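Local coordinates for protein GEO10716p1 (Drosophila melanogaster, PDB 7BTG) that probably removes phosphate from phosphoarginine in proteins, as an arginine phosphatase of the low molecular weight protein tyrosine phosphatase family, at residues Arg28-Trp33 and Glu147-Tyr153; Asn44-Pro49 and Thr64-Met70. The protein carries 1 engineered substitution. All coordinates share one frame; numbering follows the deposited sequence.

How the contacts relate
Both contacts lie toward the outside of the alpha/beta fold, on opposite sides of its centre. Their own centres are about 25 Å apart and their nearest atoms about 13 Å, so they do not touch. Contact 2 is nested within the long loop of chain that contact 1 closes. Each contact uses a connection bordering strand 34-39: the loop before it in contact 1, the loop after it in contact 2. Contact 1 sets that loop against helix 133-154, mainly through apolar and aromatic side chains, without direct hydrogen bonds between the segments. Contact 2 joins two loops flanking helix 51-58, mainly through backbone polar atoms. Both are partly buried.

Contact 1: residues Arg28-Trp33 and Glu147-Tyr153; sequences RNLQDW and ERFLQHY
Trp33 and Leu30 meet Leu150 where the helix 13-27 to strand 34-39 connection of a beta-alpha-beta unit packs against helix 133-154. Leu150 is the main bump on the helix. Its CD2 lies 3.4 Å from CH2 of Trp33 and also touches CD1 of Leu30. Within the loop, Leu30 CD1 rests over one face of the indole, near its rim. The Trp33 six-membered ring turns its edge to the face of Tyr153 in a T-shaped pair, planes 86° apart. Phe149 and Trp33 come from opposite directions, with Phe149 CE1 at the indole edge, 3.9 Å from Trp33 CH2. The end of the indole thus fits a hollow formed by three helix side chains. With an alanine in place of Trp33, a gap would probably open among them, and the Tyr153 face would lose its edge partner. Leu21 of helix 13-27 also touches both Trp33 and Leu150. Beside this apolar patch, bends at chi2 (79°) and chi3 (134°) bring the Arg28 guanidinium to Glu147. The salt bridge is long, and Glu147 OE1 meets the guanidinium at its edge, 3.6 Å from NH2. A water beside Arg28 NH2 donates to Glu147 O, its oxygen 2.9 Å from that carbonyl oxygen.

Contact 2: residues Asn44-Pro49 and Thr64-Met70; sequences NVGLEP and TNHLGRM. With PO4 (phosphate ion), chain C.
Gly46 and Leu47 pair with Gly68 where two loops come together beside the CX5R-type phosphate-binding loop (P-loop) of this phosphatase family, which follows strand 2-7. Residues Asn44-Leu47 form a type II beta turn, with Gly46 at its positive-phi position. Gly46 N donates to Gly68 O at 2.7 Å, almost straight at 175°. Gly68 N returns a bond to Leu47 O, also 2.7 Å long. Leu47 O receives a CA-H...O contact from Leu67 as well. Glu48 CA makes another such contact to His66 O. The lack of a side chain at Gly68 matters, because a CB would run into Asn44 O.

Side chains flank the backbone pairing. Val45 CG2 meets Met70 CG at 4.0 Å, the two side chains crossing at about a right angle. At the other end, Pro49 and Thr64 reach toward each other, with Pro49 CG 3.6 Å from Thr64 OG1. That hydroxyl oxygen also accepts from His66 N, forming an ST turn. His66 has CG anti to its backbone N (chi1 176°), which brings both ring nitrogens to partners. ND1 donates to O4 of a bound phosphate ion at 3.3 Å, with the phosphate at the ring edge; the ion probably comes from the crystallisation liquor. The other ring nitrogen, NE2, hydrogen-bonds to OD1 of Asn10 in the P-loop. His66 is thus probably a second-shell residue that braces this loop, as in relatives. Asn10 OD1 also accepts from Arg69 N, so one oxygen ties segment 64-70 to the P-loop twice and probably fixes the rotation of the imidazole, with the phosphate bond at ND1 as an addition.

Contact 1: residues Arg28-Trp33 and Glu147-Tyr153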
loop_
_atom_site.group_PDB
_atom_site.type_symbol
_atom_site.label_atom_id
_atom_site.label_comp_id
_atom_site.label_asym_id
_atom_site.label_seq_id
_atom_site.Cartn_x
_atom_site.Cartn_y
_atom_site.Cartn_z
ATOM N N ARG A 28 -14.250 5.414 9.968
ATOM C CA ARG A 28 -14.930 6.519 9.309
ATOM C C ARG A 28 -16.256 6.108 8.698
ATOM O O ARG A 28 -16.943 6.966 8.135
ATOM C CB ARG A 28 -14.055 7.116 8.206
ATOM C CG ARG A 28 -13.322 8.382 8.588
ATOM C CD ARG A 28 -12.086 8.109 9.424
ATOM N NE ARG A 28 -10.970 8.890 8.904
ATOM C CZ ARG A 28 -9.872 9.187 9.585
ATOM N NH1 ARG A 28 -9.722 8.774 10.841
ATOM N NH2 ARG A 28 -8.923 9.900 9.000
ATOM N N ASN A 29 -16.599 4.818 8.751
ATOM C CA ASN A 29 -17.890 4.312 8.282
ATOM C C ASN A 29 -18.143 4.659 6.813
ATOM O O ASN A 29 -19.228 5.114 6.442
ATOM C CB ASN A 29 -19.020 4.837 9.175
ATOM C CG ASN A 29 -20.275 3.983 9.102
ATOM O OD1 ASN A 29 -20.417 3.012 9.847
ATOM N ND2 ASN A 29 -21.193 4.344 8.209
ATOM N N LEU A 30 -17.151 4.429 5.960
ATOM C CA LEU A 30 -17.275 4.810 4.560
ATOM C C LEU A 30 -17.839 3.682 3.704
ATOM O O LEU A 30 -17.768 2.500 4.044
ATOM C CB LEU A 30 -15.928 5.235 3.972
ATOM C CG LEU A 30 -15.082 6.321 4.624
ATOM C CD1 LEU A 30 -14.061 6.794 3.610
ATOM C CD2 LEU A 30 -15.938 7.473 5.114
ATOM N N GLN A 31 -18.380 4.074 2.560
ATOM C CA GLN A 31 -18.799 3.157 1.511
ATOM C C GLN A 31 -18.460 3.834 0.187
ATOM O O GLN A 31 -18.263 5.053 0.178
ATOM C CB GLN A 31 -20.296 2.865 1.616
ATOM C CG GLN A 31 -20.698 2.066 2.845
ATOM C CD GLN A 31 -21.719 2.803 3.710
ATOM O OE1 GLN A 31 -22.858 2.989 3.300
ATOM N NE2 GLN A 31 -21.322 3.191 4.919
ATOM N N ASP A 32 -18.344 3.103 -0.921
ATOM C CA ASP A 32 -18.269 1.657 -0.968
ATOM C C ASP A 32 -16.823 1.335 -1.317
ATOM O O ASP A 32 -16.436 1.374 -2.487
ATOM C CB ASP A 32 -19.237 1.089 -2.001
ATOM C CG ASP A 32 -19.515 -0.388 -1.789
ATOM O OD1 ASP A 32 -18.879 -0.981 -0.881
ATOM O OD2 ASP A 32 -20.368 -0.946 -2.531
ATOM N N TRP A 33 -16.030 1.037 -0.289
ATOM C CA TRP A 33 -14.582 0.987 -0.395
ATOM C C TRP A 33 -14.093 -0.447 -0.478
ATOM O O TRP A 33 -14.605 -1.336 0.209
ATOM C CB TRP A 33 -13.923 1.680 0.794
ATOM C CG TRP A 33 -13.877 3.172 0.658
ATOM C CD1 TRP A 33 -14.941 4.030 0.654
ATOM C CD2 TRP A 33 -12.711 3.980 0.509
ATOM N NE1 TRP A 33 -14.507 5.324 0.507
ATOM C CE2 TRP A 33 -13.140 5.321 0.420
ATOM C CE3 TRP A 33 -11.346 3.703 0.444
ATOM C CZ2 TRP A 33 -12.249 6.379 0.267
ATOM C CZ3 TRP A 33 -10.464 4.755 0.293
ATOM C CH2 TRP A 33 -10.916 6.073 0.206
ATOM N N GLU A 147 -4.098 8.887 6.091
ATOM C CA GLU A 147 -4.953 9.913 6.684
ATOM C C GLU A 147 -5.085 11.120 5.769
ATOM O O GLU A 147 -6.198 11.564 5.469
ATOM C CB GLU A 147 -4.400 10.331 8.035
ATOM C CG GLU A 147 -4.332 9.191 8.988
ATOM C CD GLU A 147 -4.629 9.597 10.380
ATOM O OE1 GLU A 147 -5.692 10.210 10.599
ATOM O OE2 GLU A 147 -3.778 9.321 11.250
ATOM N N ARG A 148 -3.960 11.662 5.302
ATOM C CA ARG A 148 -4.060 12.824 4.425
ATOM C C ARG A 148 -4.714 12.466 3.102
ATOM O O ARG A 148 -5.430 13.291 2.529
ATOM C CB ARG A 148 -2.682 13.452 4.224
ATOM C CG ARG A 148 -2.108 13.907 5.543
ATOM C CD ARG A 148 -1.060 14.955 5.416
ATOM N NE ARG A 148 -0.548 15.299 6.737
ATOM C CZ ARG A 148 -1.094 16.208 7.543
ATOM N NH1 ARG A 148 -2.167 16.877 7.162
ATOM N NH2 ARG A 148 -0.563 16.448 8.732
ATOM N N PHE A 149 -4.521 11.237 2.626
ATOM C CA PHE A 149 -5.177 10.820 1.392
ATOM C C PHE A 149 -6.695 10.842 1.533
ATOM O O PHE A 149 -7.405 11.298 0.629
ATOM C CB PHE A 149 -4.703 9.427 0.975
ATOM C CG PHE A 149 -5.600 8.773 -0.047
ATOM C CD1 PHE A 149 -6.383 7.680 0.293
ATOM C CD2 PHE A 149 -5.687 9.270 -1.323
ATOM C CE1 PHE A 149 -7.206 7.073 -0.628
ATOM C CE2 PHE A 149 -6.523 8.676 -2.261
ATOM C CZ PHE A 149 -7.285 7.578 -1.908
ATOM N N LEU A 150 -7.214 10.324 2.650
ATOM C CA LEU A 150 -8.664 10.291 2.832
ATOM C C LEU A 150 -9.223 11.703 2.953
ATOM O O LEU A 150 -10.269 12.021 2.375
ATOM C CB LEU A 150 -9.020 9.471 4.070
ATOM C CG LEU A 150 -8.875 7.950 4.057
ATOM C CD1 LEU A 150 -8.912 7.452 5.486
ATOM C CD2 LEU A 150 -9.982 7.302 3.242
ATOM N N GLN A 151 -8.519 12.561 3.693
ATOM C CA GLN A 151 -8.881 13.964 3.820
ATOM C C GLN A 151 -9.000 14.632 2.466
ATOM O O GLN A 151 -9.831 15.529 2.290
ATOM C CB GLN A 151 -7.834 14.673 4.678
ATOM C CG GLN A 151 -8.118 16.126 4.971
ATOM C CD GLN A 151 -6.847 16.963 5.068
ATOM O OE1 GLN A 151 -5.912 16.613 5.791
ATOM N NE2 GLN A 151 -6.805 18.069 4.326
ATOM N N HIS A 152 -8.194 14.200 1.489
ATOM C CA HIS A 152 -8.189 14.849 0.183
ATOM C C HIS A 152 -9.263 14.298 -0.738
ATOM O O HIS A 152 -9.800 15.042 -1.563
ATOM C CB HIS A 152 -6.821 14.699 -0.483
ATOM C CG HIS A 152 -5.714 15.399 0.246
ATOM N ND1 HIS A 152 -5.765 15.670 1.600
ATOM C CD2 HIS A 152 -4.530 15.895 -0.191
ATOM C CE1 HIS A 152 -4.659 16.295 1.967
ATOM N NE2 HIS A 152 -3.893 16.444 0.899
ATOM N N TYR A 153 -9.594 13.010 -0.617
ATOM C CA TYR A 153 -10.587 12.435 -1.515
ATOM C C TYR A 153 -11.996 12.869 -1.135
ATOM O O TYR A 153 -12.848 13.034 -2.014
ATOM C CB TYR A 153 -10.462 10.909 -1.533
ATOM C CG TYR A 153 -11.728 10.181 -1.944
ATOM C CD1 TYR A 153 -11.987 9.872 -3.276
ATOM C CD2 TYR A 153 -12.667 9.804 -0.988
ATOM C CE1 TYR A 153 -13.156 9.199 -3.639
ATOM C CE2 TYR A 153 -13.826 9.145 -1.337
ATOM C CZ TYR A 153 -14.071 8.841 -2.657
ATOM O OH TYR A 153 -15.244 8.179 -2.973
HETATM O O HOH W 1 -8.296 11.718 7.489
#

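Contact 2: residues Asn44-Pro49 and Thr64-Met70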
loop_
_atom_site.group_PDB
_atom_site.type_symbol
_atom_site.label_atom_id
_atom_site.label_comp_id
_atom_site.label_asym_id
_atom_site.label_seq_id
_atom_site.Cartn_x
_atom_site.Cartn_y
_atom_site.Cartn_z
ATOM N N ASN A 44 8.065 -13.603 -1.893
ATOM C CA ASN A 44 7.233 -13.941 -0.749
ATOM C C ASN A 44 5.797 -14.276 -1.148
ATOM O O ASN A 44 4.892 -14.175 -0.312
ATOM C CB ASN A 44 7.267 -12.795 0.260
ATOM C CG ASN A 44 8.690 -12.453 0.709
ATOM O OD1 ASN A 44 9.349 -11.569 0.148
ATOM N ND2 ASN A 44 9.165 -13.149 1.732
ATOM N N VAL A 45 5.576 -14.692 -2.401
ATOM C CA VAL A 45 4.225 -14.985 -2.893
ATOM C C VAL A 45 3.664 -16.227 -2.205
ATOM O O VAL A 45 4.401 -17.148 -1.840
ATOM C CB VAL A 45 4.258 -15.155 -4.424
ATOM C CG1 VAL A 45 3.006 -15.888 -4.961
ATOM C CG2 VAL A 45 4.400 -13.809 -5.080
ATOM N N GLY A 46 2.341 -16.253 -2.024
ATOM C CA GLY A 46 1.646 -17.390 -1.445
ATOM C C GLY A 46 1.749 -17.514 0.063
ATOM O O GLY A 46 1.112 -18.412 0.642
ATOM N N LEU A 47 2.540 -16.662 0.711
ATOM C CA LEU A 47 2.722 -16.660 2.156
ATOM C C LEU A 47 1.958 -15.499 2.786
ATOM O O LEU A 47 1.427 -14.622 2.097
ATOM C CB LEU A 47 4.209 -16.559 2.502
ATOM C CG LEU A 47 5.093 -17.473 1.654
ATOM C CD1 LEU A 47 6.558 -17.112 1.828
ATOM C CD2 LEU A 47 4.844 -18.944 1.996
ATOM N N GLU A 48 1.915 -15.498 4.111
ATOM C CA GLU A 48 1.268 -14.473 4.918
ATOM C C GLU A 48 2.250 -13.359 5.245
ATOM O O GLU A 48 3.468 -13.557 5.173
ATOM C CB GLU A 48 0.722 -15.091 6.213
ATOM C CG GLU A 48 -0.561 -15.897 6.029
ATOM C CD GLU A 48 -1.412 -15.953 7.287
ATOM O OE1 GLU A 48 -0.878 -16.318 8.356
ATOM O OE2 GLU A 48 -2.622 -15.643 7.201
ATOM N N PRO A 49 1.760 -12.171 5.635
ATOM C CA PRO A 49 2.676 -11.052 5.883
ATOM C C PRO A 49 3.714 -11.423 6.922
ATOM O O PRO A 49 3.475 -12.255 7.798
ATOM C CB PRO A 49 1.755 -9.938 6.389
ATOM C CG PRO A 49 0.421 -10.274 5.783
ATOM C CD PRO A 49 0.359 -11.769 5.854
ATOM N N THR A 64 -4.116 -9.016 9.787
ATOM C CA THR A 64 -4.145 -9.255 8.358
ATOM C C THR A 64 -4.065 -10.746 8.080
ATOM O O THR A 64 -3.312 -11.484 8.725
ATOM C CB THR A 64 -3.023 -8.549 7.625
ATOM O OG1 THR A 64 -2.920 -9.102 6.307
ATOM C CG2 THR A 64 -1.696 -8.730 8.356
ATOM N N ASN A 65 -4.856 -11.151 7.088
ATOM C CA ASN A 65 -4.990 -12.498 6.540
ATOM C C ASN A 65 -4.100 -12.751 5.324
ATOM O O ASN A 65 -3.889 -13.912 4.941
ATOM C CB ASN A 65 -6.448 -12.683 6.110
ATOM C CG ASN A 65 -7.011 -11.405 5.463
ATOM O OD1 ASN A 65 -6.714 -10.274 5.908
ATOM N ND2 ASN A 65 -7.830 -11.575 4.438
ATOM N N HIS A 66 -3.550 -11.685 4.756
ATOM C CA HIS A 66 -3.300 -11.554 3.325
ATOM C C HIS A 66 -2.225 -12.513 2.833
ATOM O O HIS A 66 -1.149 -12.612 3.422
ATOM C CB HIS A 66 -2.888 -10.103 3.041
ATOM C CG HIS A 66 -2.516 -9.831 1.620
ATOM N ND1 HIS A 66 -3.455 -9.569 0.649
ATOM C CD2 HIS A 66 -1.309 -9.751 1.012
ATOM C CE1 HIS A 66 -2.845 -9.345 -0.500
ATOM N NE2 HIS A 66 -1.543 -9.446 -0.307
ATOM N N LEU A 67 -2.513 -13.215 1.744
ATOM C CA LEU A 67 -1.501 -14.010 1.061
ATOM C C LEU A 67 -0.780 -13.146 0.028
ATOM O O LEU A 67 -1.427 -12.504 -0.806
ATOM C CB LEU A 67 -2.143 -15.219 0.378
ATOM C CG LEU A 67 -2.803 -16.316 1.223
ATOM C CD1 LEU A 67 -3.636 -17.254 0.349
ATOM C CD2 LEU A 67 -1.780 -17.099 2.017
ATOM N N GLY A 68 0.552 -13.171 0.053
ATOM C CA GLY A 68 1.322 -12.443 -0.942
ATOM C C GLY A 68 0.967 -12.851 -2.356
ATOM O O GLY A 68 0.857 -14.046 -2.641
ATOM N N ARG A 69 0.729 -11.885 -3.240
ATOM C CA ARG A 69 0.404 -12.187 -4.626
ATOM C C ARG A 69 1.064 -11.159 -5.537
ATOM O O ARG A 69 1.457 -10.069 -5.113
ATOM C CB ARG A 69 -1.119 -12.218 -4.886
ATOM C CG ARG A 69 -1.794 -10.839 -4.865
ATOM C CD ARG A 69 -3.278 -10.934 -5.200
ATOM N NE ARG A 69 -3.934 -9.625 -5.295
ATOM C CZ ARG A 69 -3.938 -8.871 -6.397
ATOM N NH1 ARG A 69 -3.305 -9.287 -7.494
ATOM N NH2 ARG A 69 -4.571 -7.698 -6.407
ATOM N N MET A 70 1.200 -11.535 -6.802
ATOM C CA MET A 70 1.728 -10.626 -7.797
ATOM C C MET A 70 0.621 -9.710 -8.277
ATOM O O MET A 70 -0.548 -10.088 -8.300
ATOM C CB MET A 70 2.287 -11.391 -8.993
ATOM C CG MET A 70 3.454 -12.296 -8.691
ATOM S SD MET A 70 5.057 -11.492 -8.930
ATOM C CE MET A 70 4.648 -10.115 -9.992
HETATM P P PO4 C . -7.256 -9.970 1.506
HETATM O O1 PO4 C . -8.682 -9.482 1.652
HETATM O O2 PO4 C . -6.443 -9.653 2.748
HETATM O O3 PO4 C . -7.280 -11.466 1.326
HETATM O O4 PO4 C . -6.672 -9.367 0.232
#